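Local coordinates for bifunctional protein PutA (Bdellovibrio bacteriovorus, PDB 5UR2) that probably oxidises L-proline to L-glutamate in two steps, with a flavin-dependent proline dehydrogenase and an NAD-dependent glutamate semialdehyde dehydrogenase in one chain, at residues L150-A155 with K219-P224; Q156-K161 with T200-Q205; G718-G723 with S898-L903. All coordinates share one frame; numbering follows the deposited sequence.

Interaction 1 of 3, residues L150-A155 with K219-P224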
# COMPACT_ATOMS: atom_id res chain seq x y z
N LEU B 150 -1.69 5.91 44.18
CA LEU B 150 -1.39 4.66 43.50
C LEU B 150 -1.19 3.49 44.45
O LEU B 150 -1.25 2.34 44.02
CB LEU B 150 -0.14 4.82 42.63
CG LEU B 150 -0.29 5.78 41.45
CD1 LEU B 150 0.98 5.85 40.63
CD2 LEU B 150 -1.44 5.34 40.58
N SER B 151 -0.92 3.75 45.73
CA SER B 151 -0.63 2.70 46.69
C SER B 151 -1.46 2.90 47.95
O SER B 151 -1.95 3.99 48.24
CB SER B 151 0.85 2.67 47.03
OG SER B 151 1.15 3.83 47.79
N GLU B 152 -1.56 1.83 48.75
CA GLU B 152 -2.27 1.95 50.02
C GLU B 152 -1.51 2.81 51.03
O GLU B 152 -2.14 3.48 51.86
CB GLU B 152 -2.58 0.57 50.59
CG GLU B 152 -3.77 -0.06 49.87
CD GLU B 152 -4.96 0.87 49.76
OE1 GLU B 152 -5.62 1.11 50.79
OE2 GLU B 152 -5.25 1.37 48.64
N LYS B 153 -0.18 2.84 50.96
CA LYS B 153 0.56 3.79 51.79
C LYS B 153 0.15 5.23 51.48
O LYS B 153 -0.08 6.03 52.40
CB LYS B 153 2.07 3.64 51.60
CG LYS B 153 2.85 4.66 52.45
CD LYS B 153 4.34 4.47 52.40
CE LYS B 153 5.03 5.68 53.04
NZ LYS B 153 6.46 5.81 52.60
N GLU B 154 0.06 5.57 50.20
CA GLU B 154 -0.34 6.93 49.82
C GLU B 154 -1.78 7.22 50.23
O GLU B 154 -2.08 8.33 50.71
CB GLU B 154 -0.14 7.12 48.32
CG GLU B 154 1.34 7.26 47.90
CD GLU B 154 1.58 6.89 46.43
OE1 GLU B 154 0.61 6.55 45.71
OE2 GLU B 154 2.76 6.92 46.00
N ALA B 155 -2.67 6.24 50.08
CA ALA B 155 -4.05 6.41 50.53
C ALA B 155 -4.09 6.68 52.03
O ALA B 155 -4.80 7.58 52.49
CB ALA B 155 -4.88 5.18 50.19
N LYS B 219 -16.58 4.01 51.27
CA LYS B 219 -17.35 4.49 52.41
C LYS B 219 -16.58 4.33 53.71
O LYS B 219 -16.59 5.23 54.56
CB LYS B 219 -18.69 3.76 52.50
CG LYS B 219 -19.68 4.16 51.42
CD LYS B 219 -20.78 3.11 51.20
CE LYS B 219 -21.74 3.03 52.37
NZ LYS B 219 -22.79 2.00 52.12
N ASP B 220 -15.90 3.18 53.89
CA ASP B 220 -15.14 2.96 55.11
C ASP B 220 -14.02 3.98 55.26
O ASP B 220 -13.71 4.41 56.37
CB ASP B 220 -14.55 1.54 55.15
CG ASP B 220 -15.60 0.46 55.31
OD1 ASP B 220 -16.75 0.79 55.64
OD2 ASP B 220 -15.25 -0.74 55.15
N ARG B 221 -13.39 4.38 54.15
CA ARG B 221 -12.29 5.33 54.26
C ARG B 221 -12.80 6.74 54.49
O ARG B 221 -12.15 7.52 55.20
CB ARG B 221 -11.42 5.28 53.00
CG ARG B 221 -10.92 3.88 52.64
CD ARG B 221 -9.77 3.44 53.51
NE ARG B 221 -9.36 2.05 53.26
CZ ARG B 221 -8.44 1.66 52.39
NH1 ARG B 221 -7.81 2.54 51.63
NH2 ARG B 221 -8.15 0.37 52.27
N LEU B 222 -13.97 7.08 53.92
CA LEU B 222 -14.57 8.40 54.11
C LEU B 222 -15.19 8.55 55.48
O LEU B 222 -15.17 9.65 56.06
CB LEU B 222 -15.65 8.66 53.05
CG LEU B 222 -15.35 9.69 51.97
CD1 LEU B 222 -16.64 10.02 51.21
CD2 LEU B 222 -14.76 10.93 52.60
N ARG B 223 -15.76 7.48 56.02
CA ARG B 223 -16.53 7.56 57.25
C ARG B 223 -15.80 8.26 58.39
O ARG B 223 -16.39 9.16 59.00
CB ARG B 223 -16.99 6.16 57.67
CG ARG B 223 -17.96 6.14 58.86
CD ARG B 223 -18.53 4.73 59.11
NE ARG B 223 -19.39 4.26 58.02
CZ ARG B 223 -19.05 3.34 57.12
NH1 ARG B 223 -17.85 2.76 57.14
NH2 ARG B 223 -19.93 2.99 56.20
N PRO B 224 -14.54 7.94 58.72
CA PRO B 224 -13.89 8.67 59.84
C PRO B 224 -13.70 10.15 59.56
O PRO B 224 -13.71 10.95 60.51
CB PRO B 224 -12.53 7.96 59.98
CG PRO B 224 -12.64 6.70 59.18
CD PRO B 224 -13.63 6.95 58.11

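Interaction 2 of 3, residues Q156-K161 with T200-Q205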
# COMPACT_ATOMS: atom_id res chain seq x y z
N GLN B 156 -3.31 5.92 52.79
CA GLN B 156 -3.31 6.08 54.24
C GLN B 156 -2.76 7.45 54.63
O GLN B 156 -3.30 8.11 55.54
CB GLN B 156 -2.51 4.95 54.88
CG GLN B 156 -2.48 4.93 56.40
CD GLN B 156 -3.85 4.65 57.02
OE1 GLN B 156 -4.37 3.53 56.92
NE2 GLN B 156 -4.41 5.65 57.70
N ASP B 157 -1.70 7.91 53.95
CA ASP B 157 -1.15 9.23 54.22
C ASP B 157 -2.17 10.32 53.91
O ASP B 157 -2.30 11.29 54.67
CB ASP B 157 0.13 9.45 53.40
CG ASP B 157 1.30 8.55 53.84
OD1 ASP B 157 1.23 7.94 54.94
OD2 ASP B 157 2.27 8.42 53.06
N TYR B 158 -2.91 10.17 52.81
CA TYR B 158 -3.93 11.15 52.46
C TYR B 158 -5.02 11.20 53.53
O TYR B 158 -5.49 12.29 53.91
CB TYR B 158 -4.51 10.82 51.08
CG TYR B 158 -5.51 11.83 50.55
CD1 TYR B 158 -5.10 12.94 49.80
CD2 TYR B 158 -6.88 11.69 50.81
CE1 TYR B 158 -6.02 13.87 49.32
CE2 TYR B 158 -7.81 12.62 50.35
CZ TYR B 158 -7.38 13.70 49.59
OH TYR B 158 -8.33 14.60 49.15
N SER B 159 -5.43 10.04 54.04
CA SER B 159 -6.43 10.01 55.11
C SER B 159 -5.92 10.71 56.36
O SER B 159 -6.63 11.51 56.97
CB SER B 159 -6.82 8.57 55.41
OG SER B 159 -7.93 8.52 56.27
N ASN B 160 -4.67 10.44 56.75
CA ASN B 160 -4.11 11.06 57.93
C ASN B 160 -4.00 12.57 57.77
O ASN B 160 -4.28 13.32 58.70
CB ASN B 160 -2.74 10.45 58.24
CG ASN B 160 -2.84 9.01 58.70
OD1 ASN B 160 -3.88 8.58 59.22
ND2 ASN B 160 -1.77 8.25 58.50
N LYS B 161 -3.62 13.03 56.57
CA LYS B 161 -3.56 14.47 56.32
C LYS B 161 -4.90 15.14 56.60
O LYS B 161 -4.95 16.20 57.23
CB LYS B 161 -3.13 14.76 54.88
CG LYS B 161 -1.65 14.71 54.65
CD LYS B 161 -1.32 15.17 53.25
CE LYS B 161 0.17 15.11 52.97
NZ LYS B 161 0.52 15.76 51.67
N THR B 200 -11.18 9.46 45.32
CA THR B 200 -10.22 8.45 44.89
C THR B 200 -8.86 8.59 45.54
O THR B 200 -8.04 7.67 45.43
CB THR B 200 -10.06 8.48 43.38
OG1 THR B 200 -9.38 9.69 43.00
CG2 THR B 200 -11.44 8.41 42.74
N ALA B 201 -8.58 9.70 46.23
CA ALA B 201 -7.33 9.79 46.95
C ALA B 201 -7.29 8.91 48.18
O ALA B 201 -6.21 8.70 48.74
CB ALA B 201 -7.06 11.24 47.34
N LEU B 202 -8.43 8.38 48.62
CA LEU B 202 -8.51 7.58 49.83
C LEU B 202 -8.36 6.08 49.60
O LEU B 202 -8.32 5.33 50.58
CB LEU B 202 -9.84 7.82 50.54
CG LEU B 202 -9.95 9.23 51.09
CD1 LEU B 202 -11.38 9.53 51.47
CD2 LEU B 202 -9.04 9.29 52.29
N TYR B 203 -8.29 5.62 48.36
CA TYR B 203 -8.20 4.19 48.10
C TYR B 203 -7.59 3.99 46.72
O TYR B 203 -8.05 4.60 45.76
CB TYR B 203 -9.59 3.53 48.18
CG TYR B 203 -9.64 2.03 47.87
CD1 TYR B 203 -8.71 1.15 48.42
CD2 TYR B 203 -10.63 1.50 47.05
CE1 TYR B 203 -8.77 -0.22 48.15
CE2 TYR B 203 -10.70 0.13 46.78
CZ TYR B 203 -9.76 -0.72 47.33
OH TYR B 203 -9.82 -2.06 47.06
N SER B 204 -6.59 3.10 46.62
CA SER B 204 -5.84 2.97 45.38
C SER B 204 -6.34 1.86 44.45
O SER B 204 -5.85 1.77 43.32
CB SER B 204 -4.36 2.70 45.68
OG SER B 204 -4.16 1.35 46.06
N GLN B 205 -7.26 1.00 44.90
CA GLN B 205 -7.67 -0.15 44.11
C GLN B 205 -9.17 -0.15 43.79
O GLN B 205 -9.84 -1.19 43.87
CB GLN B 205 -7.27 -1.45 44.79
CG GLN B 205 -5.77 -1.55 45.11
CD GLN B 205 -4.87 -1.40 43.88
OE1 GLN B 205 -5.05 -2.08 42.86
NE2 GLN B 205 -3.89 -0.52 43.98

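Interaction 3 of 3, residues G718-G723 with S898-L903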
# COMPACT_ATOMS: atom_id res chain seq x y z
N GLY B 718 4.15 -18.18 19.41
CA GLY B 718 4.54 -18.95 20.57
C GLY B 718 5.99 -18.70 20.92
O GLY B 718 6.52 -17.61 20.69
N SER B 719 6.63 -19.74 21.43
CA SER B 719 7.98 -19.61 21.97
C SER B 719 9.02 -19.57 20.85
O SER B 719 8.79 -20.03 19.73
CB SER B 719 8.30 -20.78 22.90
OG SER B 719 8.51 -21.97 22.17
N LYS B 720 10.18 -19.00 21.20
CA LYS B 720 11.30 -18.96 20.28
C LYS B 720 11.71 -20.36 19.86
O LYS B 720 11.93 -20.63 18.67
CB LYS B 720 12.48 -18.24 20.93
CG LYS B 720 13.59 -17.85 19.97
CD LYS B 720 14.80 -17.30 20.71
CE LYS B 720 15.48 -18.43 21.49
NZ LYS B 720 16.84 -18.09 21.91
N ALA B 721 11.78 -21.29 20.82
CA ALA B 721 12.23 -22.64 20.54
C ALA B 721 11.34 -23.33 19.50
O ALA B 721 11.84 -24.05 18.63
CB ALA B 721 12.28 -23.45 21.84
N VAL B 722 10.03 -23.17 19.62
CA VAL B 722 9.13 -23.79 18.64
C VAL B 722 9.24 -23.06 17.30
O VAL B 722 9.25 -23.70 16.24
CB VAL B 722 7.69 -23.81 19.18
CG1 VAL B 722 6.78 -24.55 18.22
CG2 VAL B 722 7.66 -24.46 20.56
N GLY B 723 9.30 -21.73 17.34
CA GLY B 723 9.39 -20.94 16.11
C GLY B 723 10.60 -21.30 15.27
O GLY B 723 10.50 -21.43 14.05
N SER B 898 20.25 -4.78 24.49
CA SER B 898 21.24 -5.82 24.67
C SER B 898 20.67 -7.24 24.66
O SER B 898 21.41 -8.18 24.94
CB SER B 898 21.99 -5.58 25.98
OG SER B 898 21.14 -5.81 27.11
N THR B 899 19.39 -7.43 24.34
CA THR B 899 18.80 -8.77 24.38
C THR B 899 18.72 -9.38 22.99
O THR B 899 19.06 -8.77 21.97
CB THR B 899 17.40 -8.78 25.02
OG1 THR B 899 16.42 -8.32 24.08
CG2 THR B 899 17.33 -7.91 26.28
N GLU B 900 18.24 -10.63 22.97
CA GLU B 900 17.91 -11.37 21.76
C GLU B 900 16.67 -10.82 21.05
O GLU B 900 16.45 -11.16 19.89
CB GLU B 900 17.63 -12.83 22.14
CG GLU B 900 18.71 -13.83 21.84
CD GLU B 900 18.25 -15.26 22.15
OE1 GLU B 900 17.23 -15.44 22.87
OE2 GLU B 900 18.89 -16.21 21.65
N TYR B 901 15.88 -10.00 21.72
CA TYR B 901 14.53 -9.69 21.31
C TYR B 901 14.37 -8.23 20.93
O TYR B 901 15.17 -7.37 21.31
CB TYR B 901 13.54 -10.05 22.44
CG TYR B 901 13.51 -11.53 22.76
CD1 TYR B 901 12.88 -12.44 21.91
CD2 TYR B 901 14.09 -12.03 23.93
CE1 TYR B 901 12.83 -13.79 22.20
CE2 TYR B 901 14.06 -13.39 24.23
CZ TYR B 901 13.43 -14.26 23.36
OH TYR B 901 13.38 -15.61 23.65
N ALA B 902 13.32 -7.96 20.17
CA ALA B 902 13.04 -6.61 19.69
C ALA B 902 11.55 -6.47 19.42
O ALA B 902 11.11 -6.12 18.32
CB ALA B 902 13.89 -6.32 18.46
N LEU B 903 10.73 -6.76 20.44
CA LEU B 903 9.29 -6.72 20.29
C LEU B 903 8.73 -5.38 20.80
O LEU B 903 8.51 -4.48 19.98
CB LEU B 903 8.65 -7.93 21.00
CG LEU B 903 7.14 -8.14 20.80
CD1 LEU B 903 6.72 -7.86 19.38
CD2 LEU B 903 6.74 -9.55 21.22

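Interaction 1 of 3, residues L150-A155 with K219-P224
E152 and R221 reach across from two helices of the proline dehydrogenase barrel and meet in a salt bridge, with the backbones well apart: the nearest CA pair, A155 and R221, is 9.1 Å from CA to CA. Followed from its root, the E152 side chain starts on the first turn of its helix, with CB pointing neither at nor away from the other segment. CG stands beside the backbone N (chi1 -77°), and a second bend at chi2 (-49°) swings CD round toward the guanidinium, 3.8 Å from R221 NH1. At the tip the two oxygens divide the work. OE1 takes the arginine: R221 NH1 donates to its syn lone pair over 2.7 Å, and R221 NH2 adds a weak bond of 3.0 Å to this same OE1, giving a forked grip on one oxygen. OE2 turns to the hydroxyl of S204. With both nitrogens on OE1 and the planes of carboxylate and guanidinium 51° apart, this is not a flat two-on-two bridge. A155 CB comes to the edge of the guanidinium, 4.2 Å from R221 NH1, which also donates to L202 O. The helix opens with a capping box: S151 OG accepts from E154 N (3.2 Å), and E154 OE1 accepts weakly from S151 N. The same OE1 takes L150 N at 2.8 Å. As the first residue of its helix, E152 lies near the N-terminus, which would be expected to favour its negative charge. In the barrel, helix 152-173 follows the first strand and helix 211-232 the second. Helix 790-806 of the aldehyde dehydrogenase part covers the start of the former, where R799 pairs with E154; helix 246-257 packs against the latter through L222 and K219.

Interaction 2 of 3, residues Q156-K161 with T200-Q205
In the proline dehydrogenase (beta/alpha)8 barrel, Y158 of helix 152-173, which follows the first strand, packs against A201 and L202 in the loop between the second strand and its helix. The two loop residues take different parts of the tyrosine ring. A201 lays its methyl group over the middle of one face as a CH-pi contact, modelled too close for its exact distance to be trusted. L202 arrives at the rim instead: its CD2 lies in the ring plane, 3.6 Å from Y158 CD2, and the two side chains run at about a right angle to each other. Y158 CG extends opposite the backbone N (chi1 -176°), which carries the ring off the helix against the loop, while Y158 CB rests 3.6 Å from A201 O. That carbonyl accepts from T149 OG1. The next helix residue widens the apolar patch, S159 CB lying 3.9 Å from L202 CD2. This is barrel packing in which a connection leaving the C-terminal end of one strand is pressed onto the helix of the preceding beta/alpha unit; L202 also touches L222 on helix 211-232. The phenol end of Y158 reaches K198, just after strand 194-197, whose backbone N donates to OH, so both the face and the tip of the tyrosine are tied to the connection that follows this strand. Y162, one turn on, meets the Y158 ring with planes at about 45°. The Y158 side chain lies about 9 Å from the modified flavin.

Interaction 3 of 3, residues G718-G723 with S898-L903
K720, which meets E900 and Y901, stands in the first turn of a helix whose approach begins at G718, just after strand 711-717 of the aldehyde dehydrogenase fold. G718 is hydrogen-bonded through its backbone to E746, a predicted active-site residue. S719 follows as N-cap: its OG accepts from V722 N at 3.2 Å with a nearly straight angle of 164°, and its carbonyl O accepts from G723 N. In relatives of this family the corresponding Gly-Ser turn and helix start lie beside the NAD pyrophosphate, so the segment probably belongs to the dinucleotide site. K720 then makes the whole contact from this side. Its CG leaves opposite the backbone N (chi1 -167°), the chain runs straight through chi2 and bends at chi3 (69°), which turns CE and NZ onto the E900 carboxylate. K720 CB and CD pass the end of Y901, with CD 3.7 Å from Y901 OH, at an oblique angle to the ring. NZ is 2.8 Å from E900 OE2, which it meets from the syn side, and makes a second, weak bond of 2.8 Å to E900 OE1. The glutamate is extended beyond CG and crosses the lysine chain at about a right angle. Behind it, T899 OG1 accepts from Y901 N at 2.9 Å, an ST turn at the start of strand 901-908. Q738 of the second subunit packs on E900, so the salt bridge lies beside the dimer contact. With one ammonium facing both oxygens of one carboxylate, the charges of K720 and E900 should largely offset each other; the bridge ties the start of helix 720-730, probably part of the dinucleotide site, to the residues leading into strand 901-908.

In the fold
Interactions 1 and 2 form one continuous patch of the proline dehydrogenase barrel, their centres 4 Å apart. Both use helix 152-173, and interaction 2 is nested within the chain loop that interaction 1 closes. S204 OG lies 2.8 Å from E152 OE2 and L202 O lies 3.0 Å from R221 NH1; loop 200-205 thus probably hydrogen-bonds to both partners of the salt bridge. The modified flavin lies near this patch, on the Y158 side. Interaction 3 belongs to the aldehyde dehydrogenase part of the chain, its centre 42 Å from each of theirs; there the Y901 side chain lies about 8 Å from that of C780, a predicted active-site residue.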